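Local coordinates for protein ubiquinol-cytochrome C chaperone (Brucella abortus NCTC 8038, PDB 6RWT) that probably acts, like mitochondrial Cbp3, as an assembly factor that chaperones newly made cytochrome b on its way into respiratory complex III, at residues A[18-23]-A[73-78]; A[65-70]-A[166-171]; A[54-59]-A[172-177]; A[50-55]-A[113-118]. All blocks are in the same frame, centred on the assembly; numbering follows the deposited sequence.

Contact 1. Residues A[18-23]-A[73-78]; sequences LRVYEV and QEIADE. With MG (magnesium ion), chain C.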
loop_
_atom_site.group_PDB
_atom_site.type_symbol
_atom_site.label_atom_id
_atom_site.label_comp_id
_atom_site.label_asym_id
_atom_site.label_seq_id
_atom_site.Cartn_x
_atom_site.Cartn_y
_atom_site.Cartn_z
ATOM N N LEU A 18 0.577 -10.933 9.930
ATOM C CA LEU A 18 1.610 -11.522 9.084
ATOM C C LEU A 18 1.063 -11.920 7.713
ATOM O O LEU A 18 1.694 -11.608 6.685
ATOM C CB LEU A 18 2.269 -12.728 9.763
ATOM C CG LEU A 18 3.341 -13.494 8.980
ATOM C CD1 LEU A 18 4.521 -12.595 8.631
ATOM C CD2 LEU A 18 3.801 -14.700 9.783
ATOM N N ARG A 19 -0.088 -12.595 7.664
ATOM C CA ARG A 19 -0.607 -13.029 6.354
ATOM C C ARG A 19 -1.091 -11.856 5.503
ATOM O O ARG A 19 -0.826 -11.830 4.298
ATOM C CB ARG A 19 -1.658 -14.152 6.419
ATOM C CG ARG A 19 -2.709 -14.115 7.502
ATOM C CD ARG A 19 -3.112 -15.560 7.773
ATOM N NE ARG A 19 -3.765 -15.812 9.058
ATOM C CZ ARG A 19 -5.079 -15.772 9.240
ATOM N NH1 ARG A 19 -5.593 -16.032 10.427
ATOM N NH2 ARG A 19 -5.879 -15.457 8.232
ATOM N N VAL A 20 -1.758 -10.881 6.121
ATOM C CA VAL A 20 -2.195 -9.672 5.386
ATOM C C VAL A 20 -0.988 -8.913 4.809
ATOM O O VAL A 20 -0.975 -8.585 3.615
ATOM C CB VAL A 20 -3.081 -8.749 6.273
ATOM C CG1 VAL A 20 -3.322 -7.382 5.636
ATOM C CG2 VAL A 20 -4.417 -9.412 6.565
ATOM N N TYR A 21 0.035 -8.676 5.635
ATOM C CA TYR A 21 1.233 -7.957 5.174
ATOM C C TYR A 21 1.940 -8.711 4.023
ATOM O O TYR A 21 2.365 -8.096 3.027
ATOM C CB TYR A 21 2.199 -7.633 6.351
ATOM C CG TYR A 21 3.197 -6.559 5.979
ATOM C CD1 TYR A 21 2.822 -5.214 5.939
ATOM C CD2 TYR A 21 4.496 -6.880 5.619
ATOM C CE1 TYR A 21 3.720 -4.226 5.552
ATOM C CE2 TYR A 21 5.407 -5.894 5.241
ATOM C CZ TYR A 21 5.012 -4.567 5.209
ATOM O OH TYR A 21 5.897 -3.577 4.822
ATOM N N GLU A 22 2.034 -10.039 4.138
ATOM C CA GLU A 22 2.647 -10.857 3.081
ATOM C C GLU A 22 1.891 -10.799 1.744
ATOM O O GLU A 22 2.525 -10.749 0.682
ATOM C CB GLU A 22 2.861 -12.299 3.563
ATOM C CG GLU A 22 3.977 -12.367 4.600
ATOM C CD GLU A 22 4.297 -13.764 5.093
ATOM O OE1 GLU A 22 3.410 -14.644 5.107
ATOM O OE2 GLU A 22 5.457 -13.974 5.497
ATOM N N VAL A 23 0.557 -10.753 1.799
ATOM C CA VAL A 23 -0.259 -10.561 0.585
ATOM C C VAL A 23 0.025 -9.206 -0.080
ATOM O O VAL A 23 0.162 -9.129 -1.313
ATOM C CB VAL A 23 -1.776 -10.728 0.857
ATOM C CG1 VAL A 23 -2.618 -10.330 -0.354
ATOM C CG2 VAL A 23 -2.093 -12.175 1.218
ATOM N N GLN A 73 -3.845 0.176 11.615
ATOM C CA GLN A 73 -2.732 0.598 12.482
ATOM C C GLN A 73 -1.567 -0.416 12.452
ATOM O O GLN A 73 -0.392 -0.025 12.387
ATOM C CB GLN A 73 -3.198 0.763 13.939
ATOM C CG GLN A 73 -4.147 1.917 14.236
ATOM C CD GLN A 73 -4.559 1.988 15.713
ATOM O OE1 GLN A 73 -4.504 0.993 16.454
ATOM N NE2 GLN A 73 -4.974 3.173 16.145
ATOM N N GLU A 74 -1.902 -1.710 12.509
ATOM C CA GLU A 74 -0.909 -2.795 12.455
ATOM C C GLU A 74 -0.142 -2.804 11.128
ATOM O O GLU A 74 1.078 -2.950 11.123
ATOM C CB GLU A 74 -1.572 -4.169 12.655
ATOM C CG GLU A 74 -2.157 -4.430 14.047
ATOM C CD GLU A 74 -1.171 -4.996 15.059
ATOM O OE1 GLU A 74 0.054 -5.056 14.782
ATOM O OE2 GLU A 74 -1.635 -5.394 16.162
ATOM N N ILE A 75 -0.865 -2.662 10.020
ATOM C CA ILE A 75 -0.247 -2.668 8.688
ATOM C C ILE A 75 0.652 -1.436 8.500
ATOM O O ILE A 75 1.771 -1.554 7.987
ATOM C CB ILE A 75 -1.310 -2.784 7.571
ATOM C CG1 ILE A 75 -1.969 -4.174 7.619
ATOM C CG2 ILE A 75 -0.688 -2.504 6.204
ATOM C CD1 ILE A 75 -0.995 -5.336 7.589
ATOM N N ALA A 76 0.185 -0.270 8.948
ATOM C CA ALA A 76 1.009 0.947 8.947
ATOM C C ALA A 76 2.292 0.779 9.783
ATOM O O ALA A 76 3.374 1.140 9.326
ATOM C CB ALA A 76 0.201 2.149 9.430
ATOM N N ASP A 77 2.172 0.173 10.967
ATOM C CA ASP A 77 3.329 -0.115 11.843
ATOM C C ASP A 77 4.359 -0.995 11.127
ATOM O O ASP A 77 5.562 -0.686 11.121
ATOM C CB ASP A 77 2.867 -0.808 13.143
ATOM C CG ASP A 77 3.995 -0.988 14.171
ATOM O OD1 ASP A 77 4.609 0.023 14.577
ATOM O OD2 ASP A 77 4.256 -2.136 14.602
ATOM N N GLU A 78 3.891 -2.077 10.509
ATOM C CA GLU A 78 4.798 -2.992 9.784
ATOM C C GLU A 78 5.464 -2.301 8.584
ATOM O O GLU A 78 6.665 -2.497 8.328
ATOM C CB GLU A 78 4.061 -4.260 9.339
ATOM C CG GLU A 78 3.615 -5.196 10.463
ATOM C CD GLU A 78 4.764 -5.742 11.296
ATOM O OE1 GLU A 78 5.789 -6.191 10.720
ATOM O OE2 GLU A 78 4.640 -5.717 12.538
HETATM MG MG MG C . 1.840 -5.437 15.724
HETATM O O HOH W 1 0.652 -6.375 17.319
HETATM O O HOH W 2 2.935 -4.535 14.248
HETATM O O HOH W 3 3.448 -5.609 17.026
HETATM O O HOH W 4 2.160 -7.295 14.875
HETATM O O HOH W 5 1.537 -3.523 16.668
#
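Helix-on-helix packing in an all-alpha fold joins Y21 and V20 of helix 2-28 to I75 and E78 of helix 66-89, the two short axes crossing at -60° and passing 10.3 Å apart. I75 reaches across with its longest branch: CD1 lies 3.7 Å from V20 CG1 and 4.1 Å from Y21 CB, and the valine and isoleucine side chains meet at about a right angle. Isoleucine suits this place because its CG1-CD1 arm is long and slim enough to reach both V20 and Y21. The Y21 ring, swung anti to its backbone N (chi1 -163°), is laid over E78, whose CB sits 4.0 Å from the ring centroid in a CH-pi contact. Tyrosine serves both needs here, a broad apolar face for the aliphatic part of E78 and a hydroxyl that hydrogen-bonds D82. The carboxylate of E78 forms a salt bridge with K81, and its OE2 accepts from water 2, a ligand of the magnesium ion. E74 OE1 binds that metal directly at 2.1 Å, and five waters complete the octahedron. One carboxylate oxygen and five waters round the ion are characteristic of a hydrated magnesium site on a protein surface.

Contact 2. Residues A[65-70]-A[166-171]; sequences NPALNA and ALAAGD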
loop_
_atom_site.group_PDB
_atom_site.type_symbol
_atom_site.label_atom_id
_atom_site.label_comp_id
_atom_site.label_asym_id
_atom_site.label_seq_id
_atom_site.Cartn_x
_atom_site.Cartn_y
_atom_site.Cartn_z
ATOM N N ASN A 65 -15.350 0.947 11.944
ATOM C CA ASN A 65 -15.196 -0.418 12.457
ATOM C C ASN A 65 -13.897 -0.508 13.285
ATOM O O ASN A 65 -12.805 -0.342 12.729
ATOM C CB ASN A 65 -15.173 -1.386 11.263
ATOM C CG ASN A 65 -15.140 -2.854 11.662
ATOM O OD1 ASN A 65 -14.290 -3.285 12.437
ATOM N ND2 ASN A 65 -16.023 -3.642 11.066
ATOM N N PRO A 66 -13.998 -0.779 14.608
ATOM C CA PRO A 66 -12.780 -0.854 15.442
ATOM C C PRO A 66 -11.766 -1.909 15.000
ATOM O O PRO A 66 -10.558 -1.660 15.060
ATOM C CB PRO A 66 -13.316 -1.211 16.839
ATOM C CG PRO A 66 -14.737 -0.810 16.825
ATOM C CD PRO A 66 -15.214 -0.984 15.418
ATOM N N ALA A 67 -12.247 -3.069 14.556
ATOM C CA ALA A 67 -11.349 -4.141 14.107
ATOM C C ALA A 67 -10.572 -3.755 12.842
ATOM O O ALA A 67 -9.376 -4.047 12.749
ATOM C CB ALA A 67 -12.114 -5.436 13.887
ATOM N N LEU A 68 -11.235 -3.114 11.874
ATOM C CA LEU A 68 -10.522 -2.650 10.668
ATOM C C LEU A 68 -9.600 -1.453 10.942
ATOM O O LEU A 68 -8.518 -1.367 10.357
ATOM C CB LEU A 68 -11.493 -2.331 9.522
ATOM C CG LEU A 68 -12.265 -3.519 8.948
ATOM C CD1 LEU A 68 -13.164 -3.056 7.799
ATOM C CD2 LEU A 68 -11.344 -4.635 8.478
ATOM N N ASN A 69 -10.002 -0.534 11.826
ATOM C CA ASN A 69 -9.111 0.565 12.210
ATOM C C ASN A 69 -7.834 0.025 12.893
ATOM O O ASN A 69 -6.742 0.521 12.628
ATOM C CB ASN A 69 -9.836 1.605 13.086
ATOM C CG ASN A 69 -10.845 2.446 12.302
ATOM O OD1 ASN A 69 -10.709 2.660 11.093
ATOM N ND2 ASN A 69 -11.864 2.936 12.998
ATOM N N ALA A 70 -7.971 -1.005 13.735
ATOM C CA ALA A 70 -6.812 -1.619 14.407
ATOM C C ALA A 70 -5.906 -2.366 13.424
ATOM O O ALA A 70 -4.683 -2.267 13.502
ATOM C CB ALA A 70 -7.270 -2.559 15.515
ATOM N N ALA A 166 -14.791 -10.587 6.754
ATOM C CA ALA A 166 -13.773 -11.387 6.066
ATOM C C ALA A 166 -12.412 -10.684 6.061
ATOM O O ALA A 166 -11.372 -11.323 6.262
ATOM C CB ALA A 166 -14.203 -11.702 4.644
ATOM N N LEU A 167 -12.424 -9.370 5.846
ATOM C CA LEU A 167 -11.183 -8.593 5.805
ATOM C C LEU A 167 -10.496 -8.579 7.175
ATOM O O LEU A 167 -9.278 -8.768 7.269
ATOM C CB LEU A 167 -11.456 -7.168 5.320
ATOM C CG LEU A 167 -10.252 -6.275 5.031
ATOM C CD1 LEU A 167 -9.245 -6.920 4.083
ATOM C CD2 LEU A 167 -10.744 -4.955 4.452
ATOM N N ALA A 168 -11.278 -8.400 8.237
ATOM C CA ALA A 168 -10.730 -8.426 9.607
ATOM C C ALA A 168 -10.170 -9.801 10.010
ATOM O O ALA A 168 -9.268 -9.878 10.849
ATOM C CB ALA A 168 -11.779 -7.965 10.601
ATOM N N ALA A 169 -10.690 -10.868 9.397
ATOM C CA ALA A 169 -10.158 -12.227 9.563
ATOM C C ALA A 169 -8.895 -12.534 8.726
ATOM O O ALA A 169 -8.332 -13.626 8.843
ATOM C CB ALA A 169 -11.251 -13.249 9.256
ATOM N N GLY A 170 -8.466 -11.584 7.888
ATOM C CA GLY A 170 -7.255 -11.706 7.086
ATOM C C GLY A 170 -7.456 -12.044 5.612
ATOM O O GLY A 170 -6.473 -12.236 4.900
ATOM N N ASP A 171 -8.701 -12.077 5.138
ATOM C CA ASP A 171 -8.995 -12.483 3.744
ATOM C C ASP A 171 -8.915 -11.323 2.739
ATOM O O ASP A 171 -9.900 -10.967 2.093
ATOM C CB ASP A 171 -10.370 -13.174 3.658
ATOM C CG ASP A 171 -10.435 -14.476 4.449
ATOM O OD1 ASP A 171 -9.381 -15.034 4.834
ATOM O OD2 ASP A 171 -11.561 -14.961 4.670
#
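L68 of helix 66-89 leans on L167 and A168 at the end of helix 164-168, and its side chain can be followed outward. CB and CG only carry the branch across, CG standing beside the backbone N and anti to the carbonyl carbon (chi1 -66°). The CD2 branch does the touching: its methyl lies 3.8 Å from A168 N, 4.0 Å from A168 CB and 4.0 Å from L167 CG, so one methyl is set among the backbone and side chains of two successive residues. The two leucines cross at about a right angle. Small alanines allow the backbones to come close, with the CA atoms of L68 and A168 only 5.9 Å apart, and A67 CB meets A168 CB at 4.2 Å on the more exposed side. L167 also touches R60 and M61 of helix 43-61, and R60 touches L68.

Both segments are helix ends. N65 occupies the N-cap, its OD1 accepting from L68 N at 3.1 Å with an N-H...O angle of 160°, the donor above the carbonyl plane; asparagine suits a place where backbone N-H groups lack a preceding turn. G170 has a positive phi, at which a CB would jam against the preceding carbonyl O; G170 N bonds to L167 O and D171 N to A166 O. Thus the N-capped first turn of one helix packs, through A67 and L68, on the last turn of another closed by a Schellman motif.

Contact 3. Residues A[54-59]-A[172-177]; sequences IFLALH and ISYMDV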
loop_
_atom_site.group_PDB
_atom_site.type_symbol
_atom_site.label_atom_id
_atom_site.label_comp_id
_atom_site.label_asym_id
_atom_site.label_seq_id
_atom_site.Cartn_x
_atom_site.Cartn_y
_atom_site.Cartn_z
ATOM N N ILE A 54 0.045 -0.575 0.137
ATOM C CA ILE A 54 -0.286 -0.233 1.523
ATOM C C ILE A 54 -1.411 0.825 1.570
ATOM O O ILE A 54 -2.397 0.657 2.303
ATOM C CB ILE A 54 0.977 0.233 2.306
ATOM C CG1 ILE A 54 1.956 -0.931 2.495
ATOM C CG2 ILE A 54 0.609 0.869 3.645
ATOM C CD1 ILE A 54 1.556 -1.974 3.529
ATOM N N PHE A 55 -1.281 1.880 0.758
ATOM C CA PHE A 55 -2.329 2.888 0.636
ATOM C C PHE A 55 -3.699 2.253 0.330
ATOM O O PHE A 55 -4.704 2.607 0.938
ATOM C CB PHE A 55 -1.999 3.942 -0.447
ATOM C CG PHE A 55 -3.228 4.575 -1.039
ATOM C CD1 PHE A 55 -3.866 5.611 -0.384
ATOM C CD2 PHE A 55 -3.788 4.079 -2.220
ATOM C CE1 PHE A 55 -5.038 6.158 -0.899
ATOM C CE2 PHE A 55 -4.958 4.610 -2.732
ATOM C CZ PHE A 55 -5.580 5.657 -2.071
ATOM N N LEU A 56 -3.740 1.356 -0.654
ATOM C CA LEU A 56 -5.011 0.717 -1.032
ATOM C C LEU A 56 -5.662 0.006 0.154
ATOM O O LEU A 56 -6.881 0.106 0.348
ATOM C CB LEU A 56 -4.830 -0.248 -2.212
ATOM C CG LEU A 56 -4.824 0.401 -3.601
ATOM C CD1 LEU A 56 -4.156 -0.492 -4.640
ATOM C CD2 LEU A 56 -6.239 0.765 -4.041
ATOM N N ALA A 57 -4.855 -0.690 0.951
ATOM C CA ALA A 57 -5.371 -1.358 2.165
ATOM C C ALA A 57 -5.907 -0.366 3.213
ATOM O O ALA A 57 -7.016 -0.537 3.730
ATOM C CB ALA A 57 -4.298 -2.246 2.780
ATOM N N LEU A 58 -5.124 0.660 3.521
ATOM C CA LEU A 58 -5.536 1.673 4.507
ATOM C C LEU A 58 -6.793 2.428 4.059
ATOM O O LEU A 58 -7.684 2.690 4.876
ATOM C CB LEU A 58 -4.398 2.667 4.788
ATOM C CG LEU A 58 -3.061 2.113 5.310
ATOM C CD1 LEU A 58 -2.071 3.239 5.597
ATOM C CD2 LEU A 58 -3.213 1.212 6.523
ATOM N N HIS A 59 -6.848 2.767 2.769
ATOM C CA HIS A 59 -7.994 3.452 2.154
ATOM C C HIS A 59 -9.295 2.651 2.323
ATOM O O HIS A 59 -10.347 3.225 2.642
ATOM C CB HIS A 59 -7.660 3.727 0.675
ATOM C CG HIS A 59 -8.758 4.371 -0.109
ATOM N ND1 HIS A 59 -9.558 3.659 -0.975
ATOM C CD2 HIS A 59 -9.178 5.658 -0.179
ATOM C CE1 HIS A 59 -10.432 4.477 -1.536
ATOM N NE2 HIS A 59 -10.219 5.697 -1.075
ATOM N N ILE A 172 -7.714 -10.777 2.583
ATOM C CA ILE A 172 -7.436 -9.675 1.648
ATOM C C ILE A 172 -6.952 -10.246 0.306
ATOM O O ILE A 172 -6.270 -11.279 0.269
ATOM C CB ILE A 172 -6.398 -8.683 2.249
ATOM C CG1 ILE A 172 -6.309 -7.390 1.425
ATOM C CG2 ILE A 172 -5.003 -9.312 2.386
ATOM C CD1 ILE A 172 -5.511 -6.282 2.105
ATOM N N SER A 173 -7.324 -9.589 -0.794
ATOM C CA SER A 173 -6.768 -9.917 -2.109
ATOM C C SER A 173 -6.710 -8.687 -3.014
ATOM O O SER A 173 -7.477 -7.727 -2.843
ATOM C CB SER A 173 -7.547 -11.064 -2.782
ATOM O OG SER A 173 -8.914 -10.744 -2.945
ATOM N N TYR A 174 -5.761 -8.722 -3.945
ATOM C CA TYR A 174 -5.602 -7.730 -5.006
ATOM C C TYR A 174 -5.843 -8.416 -6.350
ATOM O O TYR A 174 -5.862 -9.653 -6.449
ATOM C CB TYR A 174 -4.187 -7.129 -4.974
ATOM C CG TYR A 174 -3.927 -6.277 -3.738
ATOM C CD1 TYR A 174 -3.644 -6.864 -2.499
ATOM C CD2 TYR A 174 -4.001 -4.882 -3.792
ATOM C CE1 TYR A 174 -3.424 -6.082 -1.367
ATOM C CE2 TYR A 174 -3.783 -4.101 -2.668
ATOM C CZ TYR A 174 -3.501 -4.698 -1.445
ATOM O OH TYR A 174 -3.284 -3.926 -0.303
ATOM N N MET A 175 -6.014 -7.606 -7.386
ATOM C CA MET A 175 -6.181 -8.138 -8.739
ATOM C C MET A 175 -4.852 -8.705 -9.264
ATOM O O MET A 175 -3.778 -8.286 -8.824
ATOM C CB MET A 175 -6.711 -7.049 -9.677
ATOM C CG MET A 175 -8.060 -6.445 -9.280
ATOM S SD MET A 175 -9.456 -7.592 -9.180
ATOM C CE MET A 175 -9.582 -8.099 -10.893
ATOM N N ASP A 176 -4.928 -9.689 -10.160
ATOM C CA ASP A 176 -3.763 -10.188 -10.910
ATOM C C ASP A 176 -3.484 -9.193 -12.042
ATOM O O ASP A 176 -4.229 -9.129 -13.022
ATOM C CB ASP A 176 -4.049 -11.604 -11.469
ATOM C CG ASP A 176 -2.895 -12.195 -12.318
ATOM O OD1 ASP A 176 -1.857 -11.537 -12.557
ATOM O OD2 ASP A 176 -3.050 -13.355 -12.776
ATOM N N VAL A 177 -2.397 -8.433 -11.915
ATOM C CA VAL A 177 -2.036 -7.422 -12.916
ATOM C C VAL A 177 -1.895 -7.977 -14.350
ATOM O O VAL A 177 -2.130 -7.245 -15.306
ATOM C CB VAL A 177 -0.779 -6.608 -12.476
ATOM C CG1 VAL A 177 0.491 -7.441 -12.578
ATOM C CG2 VAL A 177 -0.653 -5.321 -13.289
#
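Y174 points its ring toward helix 43-61 edge first, and this orientation decides how it meets L56 and A57. L56 CB lies near the plane of the ring, 4.0 Å from Y174 CE2, while L56 CD1 touches the same ring carbon at 4.1 Å; the leucine and tyrosine side chains pass at a slant. With CG beside the backbone N (chi1 -68°), the ring leaves the extended chain and carries its hydroxyl over to the helix, where Y174 OH lies 3.7 Å from A57 CB. The hydroxyl is held by a hydrogen bond to the carbonyl O of H53, one turn back from A57, so a polar atom brought into a buried place finds a backbone partner. The H53 ring also meets the tyrosine ring, with their planes about 55° apart. Alanine suits position 57 because a small residue lets the hydroxyl approach the helix backbone, Y174 OH being 3.8 Å from A57 N. I172 approaches that methyl from another direction, CD1 standing 4.3 Å from A57 CB; it also packs on V23 of helix 2-28 and L159 of helix 145-161. Through an aliphatic residue, I172, and a tyrosine two positions on, the irregular segment after helix 164-168 is laid across helix 43-61, closing one side of the all-alpha fold.

Contact 4. Residues A[50-55]-A[113-118]; sequences LSLHIF and GAYGAA
F55 and Y115 make the tight part of this contact. Y115 CB sits over one face of the F55 ring, 3.9 Å from its centroid in a CH-pi contact, with F55 CE2 3.6 Å from that same CB. Beyond CB the tyrosine ring turns its edge toward the phenylalanine face: the pair is T-shaped, with centroids 5.8 Å apart and planes at 66°. The far rim of F55 presses on the next residue, where F55 CZ lies 3.4 Å from G116 N; G116 being glycine, no side chain intervenes between ring and backbone. Helix 43-61 and helix 100-120 run here with their short axes 10.9 Å apart, crossing at -46°, an inclined packing of an all-alpha bundle in which large aromatic side chains fill the gap between the backbones. L52 is held more lightly. Its CG is anti to the backbone N (chi1 173°), which swings CD1 across to Y115 CE2 at 3.8 Å, the two side chains at about a right angle. The hydroxyl of Y115 continues away from F55 to hydrogen-bond N134. On the solvent side, the CB of A117 points away from helix 43-61 and the residue is exposed, while A114 packs on A130 and R133 of helix 124-135.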
loop_
_atom_site.group_PDB
_atom_site.type_symbol
_atom_site.label_atom_id
_atom_site.label_comp_id
_atom_site.label_asym_id
_atom_site.label_seq_id
_atom_site.Cartn_x
_atom_site.Cartn_y
_atom_site.Cartn_z
ATOM N N LEU A 50 5.295 -0.653 -3.107
ATOM C CA LEU A 50 4.856 -1.052 -1.760
ATOM C C LEU A 50 3.884 -0.025 -1.158
ATOM O O LEU A 50 2.818 -0.387 -0.666
ATOM C CB LEU A 50 6.046 -1.292 -0.827
ATOM C CG LEU A 50 5.704 -1.760 0.598
ATOM C CD1 LEU A 50 5.014 -3.122 0.627
ATOM C CD2 LEU A 50 6.953 -1.778 1.462
ATOM N N SER A 51 4.260 1.253 -1.216
ATOM C CA SER A 51 3.419 2.334 -0.682
ATOM C C SER A 51 2.047 2.423 -1.373
ATOM O O SER A 51 1.036 2.672 -0.706
ATOM C CB SER A 51 4.161 3.685 -0.728
ATOM O OG SER A 51 4.493 4.079 -2.045
ATOM N N LEU A 52 2.009 2.201 -2.692
ATOM C CA LEU A 52 0.732 2.160 -3.420
ATOM C C LEU A 52 -0.202 1.075 -2.860
ATOM O O LEU A 52 -1.391 1.328 -2.651
ATOM C CB LEU A 52 0.978 1.946 -4.925
ATOM C CG LEU A 52 -0.235 1.701 -5.826
ATOM C CD1 LEU A 52 -1.191 2.885 -5.781
ATOM C CD2 LEU A 52 0.213 1.433 -7.260
ATOM N N HIS A 53 0.341 -0.125 -2.641
ATOM C CA HIS A 53 -0.460 -1.264 -2.167
ATOM C C HIS A 53 -0.853 -1.129 -0.683
ATOM O O HIS A 53 -1.979 -1.481 -0.296
ATOM C CB HIS A 53 0.246 -2.601 -2.497
ATOM C CG HIS A 53 0.217 -2.937 -3.959
ATOM N ND1 HIS A 53 1.068 -2.369 -4.888
ATOM C CD2 HIS A 53 -0.600 -3.761 -4.658
ATOM C CE1 HIS A 53 0.777 -2.840 -6.092
ATOM N NE2 HIS A 53 -0.239 -3.675 -5.980
ATOM N N ILE A 54 0.045 -0.575 0.137
ATOM C CA ILE A 54 -0.286 -0.233 1.523
ATOM C C ILE A 54 -1.411 0.825 1.570
ATOM O O ILE A 54 -2.397 0.657 2.303
ATOM C CB ILE A 54 0.977 0.233 2.306
ATOM C CG1 ILE A 54 1.956 -0.931 2.495
ATOM C CG2 ILE A 54 0.609 0.869 3.645
ATOM C CD1 ILE A 54 1.556 -1.974 3.529
ATOM N N PHE A 55 -1.281 1.880 0.758
ATOM C CA PHE A 55 -2.329 2.888 0.636
ATOM C C PHE A 55 -3.699 2.253 0.330
ATOM O O PHE A 55 -4.704 2.607 0.938
ATOM C CB PHE A 55 -1.999 3.942 -0.447
ATOM C CG PHE A 55 -3.228 4.575 -1.039
ATOM C CD1 PHE A 55 -3.866 5.611 -0.384
ATOM C CD2 PHE A 55 -3.788 4.079 -2.220
ATOM C CE1 PHE A 55 -5.038 6.158 -0.899
ATOM C CE2 PHE A 55 -4.958 4.610 -2.732
ATOM C CZ PHE A 55 -5.580 5.657 -2.071
ATOM N N GLY A 113 -2.096 10.821 -0.842
ATOM C CA GLY A 113 -3.383 11.529 -0.734
ATOM C C GLY A 113 -4.048 11.805 -2.076
ATOM O O GLY A 113 -5.271 11.701 -2.196
ATOM N N ALA A 114 -3.240 12.139 -3.088
ATOM C CA ALA A 114 -3.734 12.327 -4.455
ATOM C C ALA A 114 -4.403 11.073 -5.023
ATOM O O ALA A 114 -5.370 11.184 -5.772
ATOM C CB ALA A 114 -2.618 12.793 -5.381
ATOM N N TYR A 115 -3.895 9.891 -4.664
ATOM C CA TYR A 115 -4.527 8.625 -5.070
ATOM C C TYR A 115 -5.932 8.483 -4.465
ATOM O O TYR A 115 -6.879 8.081 -5.148
ATOM C CB TYR A 115 -3.685 7.390 -4.665
ATOM C CG TYR A 115 -2.255 7.290 -5.184
ATOM C CD1 TYR A 115 -1.849 7.913 -6.368
ATOM C CD2 TYR A 115 -1.310 6.507 -4.503
ATOM C CE1 TYR A 115 -0.552 7.778 -6.846
ATOM C CE2 TYR A 115 -0.014 6.358 -4.980
ATOM C CZ TYR A 115 0.371 6.997 -6.138
ATOM O OH TYR A 115 1.668 6.844 -6.595
ATOM N N GLY A 116 -6.052 8.805 -3.179
ATOM C CA GLY A 116 -7.339 8.773 -2.481
ATOM C C GLY A 116 -8.381 9.719 -3.074
ATOM O O GLY A 116 -9.526 9.323 -3.294
ATOM N N ALA A 117 -7.991 10.965 -3.334
ATOM C CA ALA A 117 -8.912 11.942 -3.942
ATOM C C ALA A 117 -9.361 11.506 -5.341
ATOM O O ALA A 117 -10.540 11.610 -5.681
ATOM C CB ALA A 117 -8.267 13.318 -4.001
ATOM N N ALA A 118 -8.418 11.018 -6.145
ATOM C CA ALA A 118 -8.731 10.545 -7.495
ATOM C C ALA A 118 -9.682 9.337 -7.478
ATOM O O ALA A 118 -10.643 9.300 -8.245
ATOM C CB ALA A 118 -7.457 10.227 -8.269
#

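In the fold
Helix 43-61 runs through the middle of the group. Contacts 3 and 4 both start from it, share I54 and F55, and have centres about 10 Å apart. Contacts 1 and 2 both use helix 66-89, with centres about 12 Å apart. I54 ties the pairs together, its CD1 lying 3.5 Å from I75 CG2 of contact 1. Contacts 2 and 4 lie farthest apart, about 19 Å between centres, and do not touch. Along the chain contact 2 is nested within the loop closed by contact 3, whereas contact 1 crosses the other three. The N-terminal helix, the central helices and the C-terminal tail are thereby interlocked into a single all-alpha domain.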